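16 kDa salivary peptide (Culex quinquefasciatus, PDB 7KCG) is of unknown function but is a mosquito salivary protein with a ricin-type beta-trefoil fold that may bind sugars. Local coordinates at residues A[103-108]-A[138-143]; A[64-69]-A[92-97]; A[37-42]-A[123-128]. One frame throughout, in Å; residues are numbered along the deposited sequence.

From the N terminus, the first segment of these contacts is 37-42, on strand 34-40, which is already paired with 22-29; 64-69 follows. The loop of contact 2 closes first, when 92-97 returns across 64-69. Strand 104-109 then follows 93-98 and pairs with it, so contacts 1 and 2 adjoin, with I107 packing on W94. Contact 3 closes next, as 123-128 reaches back to 37-42; contact 2 is nested inside its loop, and L66 touches V37. Contact 1 closes last, at the C terminus, and its segments alternate along the chain with those of contact 3. Together the three tie early, middle and final strands of the beta-trefoil together, and W138 also meets F39.

Contact 1: residues A[103-108]-A[138-143]; sequences GYFHIK and WRIVKC
W138, F105 and Y104 carry the meeting of strands 104-108 and 138-142, an antiparallel pairing in the beta-trefoil that lasts for barely two residues before the strands splay, their axes 108° apart. F105 and W138 form the hydrogen-bonded pair. F105 N gives a short bond of 2.6 Å to W138 O, tilted from the carbonyl plane, and W138 N returns one of 2.8 Å to F105 O, this time in that plane. Each carbonyl oxygen also lies at the edge of the other residue's aromatic ring. Beside them, the Y104 ring meets R139 obliquely, with CE1 3.7 Å from R139 CB. On the buried side, F105 CD1 meets I140 CD1 at 4.1 Å, the two side chains crossing at about a right angle; I96 touches both, and I48 touches I140. The W138 side chain lies on the same face of the sheet as F105, with CG beside the backbone N (chi1 -56°), and its indole meets I107. Its NE1 is held by L116 O, and a water that accepts from I107 N takes a weak second bond from it. Over the indole face sits the tip of I107 in a CH-pi contact: CD1 stands 3.9 Å from the centroid of the five-membered ring, 28° off the ring normal.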
loop_
_atom_site.group_PDB
_atom_site.type_symbol
_atom_site.label_atom_id
_atom_site.label_comp_id
_atom_site.label_asym_id
_atom_site.label_seq_id
_atom_site.Cartn_x
_atom_site.Cartn_y
_atom_site.Cartn_z
ATOM N N GLY A 103 -12.864 10.039 2.451
ATOM C CA GLY A 103 -12.486 9.091 1.422
ATOM C C GLY A 103 -11.026 8.682 1.413
ATOM O O GLY A 103 -10.667 7.749 0.676
ATOM N N TYR A 104 -10.162 9.340 2.188
ATOM C CA TYR A 104 -8.751 8.977 2.236
ATOM C C TYR A 104 -8.447 8.175 3.494
ATOM O O TYR A 104 -9.004 8.430 4.567
ATOM C CB TYR A 104 -7.848 10.207 2.186
ATOM C CG TYR A 104 -7.915 10.951 0.879
ATOM C CD1 TYR A 104 -7.094 10.597 -0.179
ATOM C CD2 TYR A 104 -8.811 12.009 0.698
ATOM C CE1 TYR A 104 -7.147 11.267 -1.387
ATOM C CE2 TYR A 104 -8.869 12.700 -0.514
ATOM C CZ TYR A 104 -8.025 12.320 -1.549
ATOM O OH TYR A 104 -8.059 12.976 -2.754
ATOM N N PHE A 105 -7.549 7.208 3.358
ATOM C CA PHE A 105 -7.182 6.330 4.450
ATOM C C PHE A 105 -5.678 6.394 4.687
ATOM O O PHE A 105 -4.905 6.701 3.785
ATOM C CB PHE A 105 -7.580 4.868 4.156
ATOM C CG PHE A 105 -9.057 4.674 3.948
ATOM C CD1 PHE A 105 -9.645 4.952 2.718
ATOM C CD2 PHE A 105 -9.852 4.217 4.981
ATOM C CE1 PHE A 105 -11.020 4.784 2.533
ATOM C CE2 PHE A 105 -11.234 4.039 4.802
ATOM C CZ PHE A 105 -11.811 4.321 3.579
ATOM N N HIS A 106 -5.294 6.134 5.933
ATOM C CA HIS A 106 -3.938 5.777 6.300
ATOM C C HIS A 106 -3.802 4.260 6.192
ATOM O O HIS A 106 -4.704 3.518 6.588
ATOM C CB HIS A 106 -3.649 6.253 7.727
ATOM C CG HIS A 106 -3.651 7.746 7.881
ATOM N ND1 HIS A 106 -4.379 8.397 8.856
ATOM C CD2 HIS A 106 -3.009 8.715 7.184
ATOM C CE1 HIS A 106 -4.177 9.700 8.757
ATOM N NE2 HIS A 106 -3.351 9.919 7.750
ATOM N N ILE A 107 -2.683 3.798 5.639
ATOM C CA ILE A 107 -2.404 2.369 5.494
ATOM C C ILE A 107 -1.168 2.094 6.337
ATOM O O ILE A 107 -0.066 2.506 5.964
ATOM C CB ILE A 107 -2.172 1.980 4.027
ATOM C CG1 ILE A 107 -3.366 2.391 3.175
ATOM C CG2 ILE A 107 -1.911 0.482 3.904
ATOM C CD1 ILE A 107 -3.119 2.524 1.665
ATOM N N LYS A 108 -1.347 1.459 7.493
ATOM C CA LYS A 108 -0.290 1.347 8.493
ATOM C C LYS A 108 0.152 -0.104 8.655
ATOM O O LYS A 108 -0.674 -0.982 8.912
ATOM C CB LYS A 108 -0.761 1.891 9.841
ATOM C CG LYS A 108 0.321 1.910 10.892
ATOM C CD LYS A 108 -0.264 2.236 12.252
ATOM C CE LYS A 108 0.159 3.615 12.697
ATOM N NZ LYS A 108 0.579 3.589 14.127
ATOM N N TRP A 138 -4.429 7.972 1.386
ATOM C CA TRP A 138 -4.676 7.147 0.212
ATOM C C TRP A 138 -6.162 7.005 -0.048
ATOM O O TRP A 138 -6.927 6.631 0.858
ATOM C CB TRP A 138 -4.043 5.759 0.387
ATOM C CG TRP A 138 -2.594 5.831 0.670
ATOM C CD1 TRP A 138 -2.009 6.045 1.879
ATOM C CD2 TRP A 138 -1.525 5.719 -0.283
ATOM N NE1 TRP A 138 -0.628 6.067 1.740
ATOM C CE2 TRP A 138 -0.315 5.858 0.425
ATOM C CE3 TRP A 138 -1.475 5.498 -1.664
ATOM C CZ2 TRP A 138 0.940 5.775 -0.201
ATOM C CZ3 TRP A 138 -0.229 5.420 -2.282
ATOM C CH2 TRP A 138 0.950 5.567 -1.552
ATOM N N ARG A 139 -6.565 7.242 -1.298
ATOM C CA ARG A 139 -7.952 7.048 -1.707
ATOM C C ARG A 139 -8.134 5.629 -2.234
ATOM O O ARG A 139 -7.488 5.241 -3.211
ATOM C CB ARG A 139 -8.375 8.066 -2.769
ATOM C CG ARG A 139 -9.855 7.924 -3.168
ATOM C CD ARG A 139 -10.335 9.089 -4.039
ATOM N NE ARG A 139 -10.293 8.780 -5.471
ATOM C CZ ARG A 139 -10.077 9.678 -6.437
ATOM N NH1 ARG A 139 -9.862 10.957 -6.137
ATOM N NH2 ARG A 139 -10.059 9.294 -7.709
ATOM N N ILE A 140 -9.030 4.872 -1.606
ATOM C CA ILE A 140 -9.241 3.460 -1.915
ATOM C C ILE A 140 -10.655 3.310 -2.456
ATOM O O ILE A 140 -11.628 3.525 -1.723
ATOM C CB ILE A 140 -9.026 2.569 -0.683
ATOM C CG1 ILE A 140 -7.595 2.739 -0.166
ATOM C CG2 ILE A 140 -9.333 1.120 -1.018
ATOM C CD1 ILE A 140 -7.311 2.002 1.127
ATOM N N VAL A 141 -10.779 2.922 -3.726
ATOM C CA VAL A 141 -12.076 2.850 -4.399
ATOM C C VAL A 141 -12.258 1.475 -5.031
ATOM O O VAL A 141 -11.318 0.919 -5.612
ATOM C CB VAL A 141 -12.218 3.947 -5.479
ATOM C CG1 VAL A 141 -13.625 3.931 -6.067
ATOM C CG2 VAL A 141 -11.884 5.324 -4.906
ATOM N N LYS A 142 -13.479 0.943 -4.945
ATOM C CA LYS A 142 -13.808 -0.315 -5.605
ATOM C C LYS A 142 -13.629 -0.196 -7.118
ATOM O O LYS A 142 -13.838 0.866 -7.711
ATOM C CB LYS A 142 -15.240 -0.737 -5.275
ATOM C CG LYS A 142 -15.456 -1.115 -3.818
ATOM C CD LYS A 142 -16.903 -1.500 -3.555
ATOM N N CYS A 143 -13.228 -1.301 -7.742
ATOM C CA CYS A 143 -12.934 -1.323 -9.175
ATOM C C CYS A 143 -14.168 -1.002 -10.010
ATOM O O CYS A 143 -14.063 -0.393 -11.076
ATOM C CB CYS A 143 -12.366 -2.689 -9.587
ATOM S SG CYS A 143 -10.686 -3.014 -8.981
HETATM O O HOH W 1 -0.545 5.665 4.995
#

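Contact 2: residues A[64-69]-A[92-97]; sequences EELFES and ASWKIT. With FMT (formic acid), chain C.
Strands 64-69 and 93-97 run almost perpendicular, at 89°, with axes 7.9 Å apart at their closest, and the backbones come nearest where F67 and A92 lie 4.2 Å apart between CA atoms. W94 spans the gap between the strands. Its indole NE1 donates a nearly straight bond of 3.1 Å to L66 O, which lies in the ring plane although the donor itself stands well above the carbonyl plane of L66. A water lies near L66 O and A92 O, though its short approach to A92 O leaves the bonding doubtful. One face of the indole receives L66 CD2, 3.7 Å above the ring plane and offset toward the rim; CG of the leucine lies beside its carbonyl carbon (chi1 -175°). The two side chains cross at about a right angle. The small A92 allows close approach: its CB packs 3.9 Å from F67 CB and lies near the carboxylate of E65, which forms a salt bridge with R56. The F67 ring leads away from A92, and a formic acid molecule, probably from the crystallisation liquor, rests at its edge; S69 OG donates to its O2 at 2.8 Å, and R34 and Q70 bond to it as well. The whole contact is buried in the trefoil. Strand 54-59 pairs with both 64-69 and 93-98, bringing I57 against W94, while strand 76-81 flanks 64-69, with V78 on L66 and W81 against the F67 ring. I107 and N109 of strand 104-109 also touch W94.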
loop_
_atom_site.group_PDB
_atom_site.type_symbol
_atom_site.label_atom_id
_atom_site.label_comp_id
_atom_site.label_asym_id
_atom_site.label_seq_id
_atom_site.Cartn_x
_atom_site.Cartn_y
_atom_site.Cartn_z
ATOM N N GLU A 64 1.051 -10.650 -6.168
ATOM C CA GLU A 64 2.050 -10.586 -5.114
ATOM C C GLU A 64 1.589 -9.692 -3.968
ATOM O O GLU A 64 0.943 -8.663 -4.194
ATOM C CB GLU A 64 3.370 -10.072 -5.689
ATOM C CG GLU A 64 3.951 -11.003 -6.752
ATOM C CD GLU A 64 4.948 -10.308 -7.674
ATOM O OE1 GLU A 64 5.222 -9.104 -7.483
ATOM O OE2 GLU A 64 5.470 -10.976 -8.596
ATOM N N GLU A 65 1.912 -10.098 -2.739
ATOM C CA GLU A 65 1.497 -9.367 -1.545
ATOM C C GLU A 65 2.377 -8.153 -1.304
ATOM O O GLU A 65 3.593 -8.204 -1.476
ATOM C CB GLU A 65 1.567 -10.254 -0.304
ATOM C CG GLU A 65 0.496 -11.291 -0.167
ATOM C CD GLU A 65 0.483 -11.888 1.230
ATOM O OE1 GLU A 65 1.468 -12.570 1.609
ATOM O OE2 GLU A 65 -0.512 -11.665 1.953
ATOM N N LEU A 66 1.751 -7.061 -0.870
ATOM C CA LEU A 66 2.473 -5.866 -0.473
ATOM C C LEU A 66 2.966 -6.015 0.962
ATOM O O LEU A 66 2.194 -6.380 1.849
ATOM C CB LEU A 66 1.542 -4.650 -0.588
ATOM C CG LEU A 66 2.197 -3.308 -0.319
ATOM C CD1 LEU A 66 3.057 -2.940 -1.507
ATOM C CD2 LEU A 66 1.132 -2.238 -0.059
ATOM N N PHE A 67 4.250 -5.738 1.208
ATOM C CA PHE A 67 4.738 -5.865 2.579
ATOM C C PHE A 67 5.870 -4.882 2.825
ATOM O O PHE A 67 6.463 -4.341 1.894
ATOM C CB PHE A 67 5.174 -7.307 2.915
ATOM C CG PHE A 67 6.496 -7.715 2.312
ATOM C CD1 PHE A 67 6.583 -8.060 0.982
ATOM C CD2 PHE A 67 7.631 -7.799 3.103
ATOM C CE1 PHE A 67 7.799 -8.461 0.433
ATOM C CE2 PHE A 67 8.862 -8.196 2.555
ATOM C CZ PHE A 67 8.935 -8.522 1.229
ATOM N N GLU A 68 6.129 -4.618 4.102
ATOM C CA GLU A 68 7.228 -3.756 4.510
ATOM C C GLU A 68 8.367 -4.617 5.032
ATOM O O GLU A 68 8.141 -5.562 5.792
ATOM C CB GLU A 68 6.800 -2.758 5.589
ATOM C CG GLU A 68 7.944 -1.837 6.023
ATOM C CD GLU A 68 7.554 -0.831 7.094
ATOM O OE1 GLU A 68 6.357 -0.744 7.449
ATOM O OE2 GLU A 68 8.455 -0.115 7.586
ATOM N N SER A 69 9.589 -4.263 4.644
ATOM C CA SER A 69 10.760 -5.107 4.830
ATOM C C SER A 69 11.614 -4.640 6.001
ATOM O O SER A 69 11.590 -3.474 6.397
ATOM C CB SER A 69 11.594 -5.124 3.546
ATOM O OG SER A 69 12.893 -5.669 3.751
ATOM N N ALA A 92 3.049 -8.255 6.094
ATOM C CA ALA A 92 2.108 -8.100 4.997
ATOM C C ALA A 92 0.713 -7.764 5.474
ATOM O O ALA A 92 -0.225 -7.796 4.671
ATOM C CB ALA A 92 2.058 -9.361 4.140
ATOM N N SER A 93 0.544 -7.460 6.755
ATOM C CA SER A 93 -0.755 -7.099 7.303
ATOM C C SER A 93 -0.806 -5.599 7.579
ATOM O O SER A 93 0.187 -5.004 8.007
ATOM C CB SER A 93 -1.045 -7.897 8.579
ATOM O OG SER A 93 -0.921 -9.297 8.336
ATOM N N TRP A 94 -1.958 -4.981 7.301
ATOM C CA TRP A 94 -2.069 -3.527 7.257
ATOM C C TRP A 94 -3.306 -3.057 8.024
ATOM O O TRP A 94 -4.397 -3.620 7.870
ATOM C CB TRP A 94 -2.129 -3.034 5.800
ATOM C CG TRP A 94 -0.915 -3.407 4.975
ATOM C CD1 TRP A 94 -0.732 -4.541 4.224
ATOM C CD2 TRP A 94 0.279 -2.638 4.836
ATOM N NE1 TRP A 94 0.497 -4.511 3.619
ATOM C CE2 TRP A 94 1.146 -3.362 3.988
ATOM C CE3 TRP A 94 0.694 -1.396 5.329
ATOM C CZ2 TRP A 94 2.403 -2.881 3.624
ATOM C CZ3 TRP A 94 1.947 -0.939 4.998
ATOM C CH2 TRP A 94 2.793 -1.679 4.155
ATOM N N LYS A 95 -3.139 -2.030 8.851
ATOM C CA LYS A 95 -4.280 -1.385 9.494
ATOM C C LYS A 95 -4.705 -0.195 8.641
ATOM O O LYS A 95 -3.930 0.750 8.452
ATOM C CB LYS A 95 -3.946 -0.949 10.922
ATOM C CG LYS A 95 -3.592 -2.094 11.872
ATOM N N ILE A 96 -5.935 -0.241 8.132
ATOM C CA ILE A 96 -6.444 0.735 7.175
ATOM C C ILE A 96 -7.551 1.510 7.879
ATOM O O ILE A 96 -8.608 0.946 8.183
ATOM C CB ILE A 96 -6.961 0.062 5.898
ATOM C CG1 ILE A 96 -5.846 -0.804 5.278
ATOM C CG2 ILE A 96 -7.397 1.117 4.894
ATOM C CD1 ILE A 96 -6.193 -1.385 3.931
ATOM N N THR A 97 -7.297 2.780 8.173
ATOM C CA THR A 97 -8.193 3.585 8.994
ATOM C C THR A 97 -8.469 4.919 8.315
ATOM O O THR A 97 -7.668 5.423 7.524
ATOM C CB THR A 97 -7.599 3.820 10.389
ATOM O OG1 THR A 97 -6.273 4.338 10.256
ATOM C CG2 THR A 97 -7.536 2.507 11.185
HETATM C C FMT C . 12.121 -8.863 4.268
HETATM O O1 FMT C . 12.039 -8.434 5.400
HETATM O O2 FMT C . 12.881 -8.390 3.337
HETATM O O HOH W 2 -0.459 -7.352 2.227
#

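Contact 3: residues A[37-42]-A[123-128]; sequences VSFCTD and DWVAAY
Strands 37-40 and 125-128 run at 116° to each other with their axes 7.7 Å apart at the closest, so they meet through side chains and the turn leading into the second strand; the nearest CA atoms, of S38 and D123, are 5.2 Å apart. V125 points its side chain toward 37-42 and fits between V37 and F39. V37 CG2 presses on V125 CB at 3.5 Å, and the valines cross at about a right angle; CG2 of V37, lying between the backbone N and the carbonyl carbon, is the methyl that touches. F39 CE2 meets V125 CG2 at 3.7 Å, with the methyl set obliquely to the ring. The same ring has W124 O and D123 CA near its plane at the edge, bringing it alongside the turn as well as the strand. S38 supplies the polar part. Its OG, anti to the backbone N (chi1 -159°), donates to D123 O over 3.1 Å, approaching in the carbonyl plane on a lone pair. The D123 carboxylate sits beside this hydroxyl, OD2 lying 3.2 Å from S38 OG, while OD1 forms a salt bridge with R21. L23 and L116 also touch V125, L66 packs on V37, and T118 touches F39. Strand 125-128 itself pairs with 115-118 in a separate two-stranded sheet. Contact 3 therefore packs that hairpin against the larger sheet of a ricin-type beta-trefoil, with V37, F39 and V125 buried and the partly exposed S38 and D123 at the border.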
loop_
_atom_site.group_PDB
_atom_site.type_symbol
_atom_site.label_atom_id
_atom_site.label_comp_id
_atom_site.label_asym_id
_atom_site.label_seq_id
_atom_site.Cartn_x
_atom_site.Cartn_y
_atom_site.Cartn_z
ATOM N N VAL A 37 7.697 -1.258 -5.733
ATOM C CA VAL A 37 6.388 -0.654 -5.952
ATOM C C VAL A 37 6.583 0.756 -6.489
ATOM O O VAL A 37 7.580 1.425 -6.193
ATOM C CB VAL A 37 5.524 -0.618 -4.677
ATOM C CG1 VAL A 37 5.162 -2.024 -4.238
ATOM C CG2 VAL A 37 6.257 0.115 -3.573
ATOM N N SER A 38 5.614 1.207 -7.276
ATOM C CA SER A 38 5.741 2.495 -7.935
ATOM C C SER A 38 4.351 3.100 -8.125
ATOM O O SER A 38 3.380 2.689 -7.479
ATOM C CB SER A 38 6.508 2.331 -9.256
ATOM O OG SER A 38 7.053 3.570 -9.645
ATOM N N PHE A 39 4.293 4.078 -9.019
ATOM C CA PHE A 39 3.025 4.774 -9.313
ATOM C C PHE A 39 2.763 4.732 -10.814
ATOM O O PHE A 39 3.685 4.456 -11.586
ATOM C CB PHE A 39 3.094 6.222 -8.843
ATOM C CG PHE A 39 3.018 6.435 -7.359
ATOM C CD1 PHE A 39 1.803 6.384 -6.703
ATOM C CD2 PHE A 39 4.157 6.708 -6.630
ATOM C CE1 PHE A 39 1.731 6.584 -5.337
ATOM C CE2 PHE A 39 4.083 6.904 -5.264
ATOM C CZ PHE A 39 2.871 6.843 -4.622
ATOM N N CYS A 40 1.514 4.961 -11.198
ATOM C CA CYS A 40 1.125 4.990 -12.629
ATOM C C CYS A 40 -0.048 5.963 -12.800
ATOM O O CYS A 40 -0.818 6.113 -11.854
ATOM C CB CYS A 40 0.748 3.608 -13.133
ATOM S SG CYS A 40 1.062 3.357 -14.900
ATOM N N THR A 41 -0.185 6.576 -13.976
ATOM C CA THR A 41 -1.215 7.604 -14.227
ATOM C C THR A 41 -2.555 6.907 -14.370
ATOM O O THR A 41 -3.556 7.427 -13.879
ATOM C CB THR A 41 -0.801 8.404 -15.473
ATOM O OG1 THR A 41 0.324 9.209 -15.125
ATOM C CG2 THR A 41 -1.897 9.278 -16.041
ATOM N N ASP A 42 -2.550 5.761 -15.030
ATOM C CA ASP A 42 -3.803 5.021 -15.237
ATOM C C ASP A 42 -4.074 4.143 -14.009
ATOM O O ASP A 42 -3.119 3.758 -13.327
ATOM N N ASP A 123 8.887 8.321 -7.891
ATOM C CA ASP A 123 8.269 7.020 -8.095
ATOM C C ASP A 123 8.608 6.046 -6.974
ATOM O O ASP A 123 8.289 4.857 -7.075
ATOM C CB ASP A 123 8.668 6.453 -9.458
ATOM C CG ASP A 123 7.811 7.008 -10.585
ATOM O OD1 ASP A 123 7.638 8.244 -10.646
ATOM O OD2 ASP A 123 7.305 6.209 -11.405
ATOM N N TRP A 124 9.239 6.533 -5.905
ATOM C CA TRP A 124 9.620 5.708 -4.774
ATOM C C TRP A 124 8.537 5.783 -3.702
ATOM O O TRP A 124 7.998 6.863 -3.417
ATOM C CB TRP A 124 10.966 6.160 -4.200
ATOM C CG TRP A 124 12.110 6.043 -5.193
ATOM C CD1 TRP A 124 12.173 5.202 -6.259
ATOM C CD2 TRP A 124 13.324 6.821 -5.223
ATOM N NE1 TRP A 124 13.354 5.392 -6.946
ATOM C CE2 TRP A 124 14.078 6.376 -6.326
ATOM C CE3 TRP A 124 13.845 7.844 -4.418
ATOM C CZ2 TRP A 124 15.336 6.914 -6.648
ATOM C CZ3 TRP A 124 15.093 8.381 -4.738
ATOM C CH2 TRP A 124 15.825 7.911 -5.847
ATOM N N VAL A 125 8.217 4.623 -3.132
ATOM C CA VAL A 125 7.244 4.466 -2.052
ATOM C C VAL A 125 8.004 4.002 -0.822
ATOM O O VAL A 125 9.007 3.285 -0.927
ATOM C CB VAL A 125 6.142 3.456 -2.433
ATOM C CG1 VAL A 125 5.068 3.327 -1.328
ATOM C CG2 VAL A 125 5.526 3.813 -3.773
ATOM N N ALA A 126 7.531 4.418 0.347
ATOM C CA ALA A 126 8.147 4.037 1.607
ATOM C C ALA A 126 7.075 3.970 2.687
ATOM O O ALA A 126 5.870 3.998 2.405
ATOM C CB ALA A 126 9.263 5.021 1.975
ATOM N N ALA A 127 7.521 3.886 3.938
ATOM C CA ALA A 127 6.619 3.919 5.075
ATOM C C ALA A 127 7.358 4.560 6.235
ATOM O O ALA A 127 8.508 4.214 6.502
ATOM C CB ALA A 127 6.124 2.511 5.440
ATOM N N TYR A 128 6.703 5.506 6.899
ATOM C CA TYR A 128 7.302 6.212 8.047
ATOM C C TYR A 128 6.253 6.333 9.150
ATOM O O TYR A 128 5.081 6.141 8.858
ATOM C CB TYR A 128 7.838 7.566 7.587
ATOM C CG TYR A 128 8.998 7.545 6.628
ATOM C CD1 TYR A 128 10.300 7.395 7.071
ATOM C CD2 TYR A 128 8.796 7.713 5.273
ATOM C CE1 TYR A 128 11.366 7.395 6.189
ATOM C CE2 TYR A 128 9.848 7.714 4.377
ATOM C CZ TYR A 128 11.139 7.555 4.835
ATOM O OH TYR A 128 12.168 7.561 3.942
#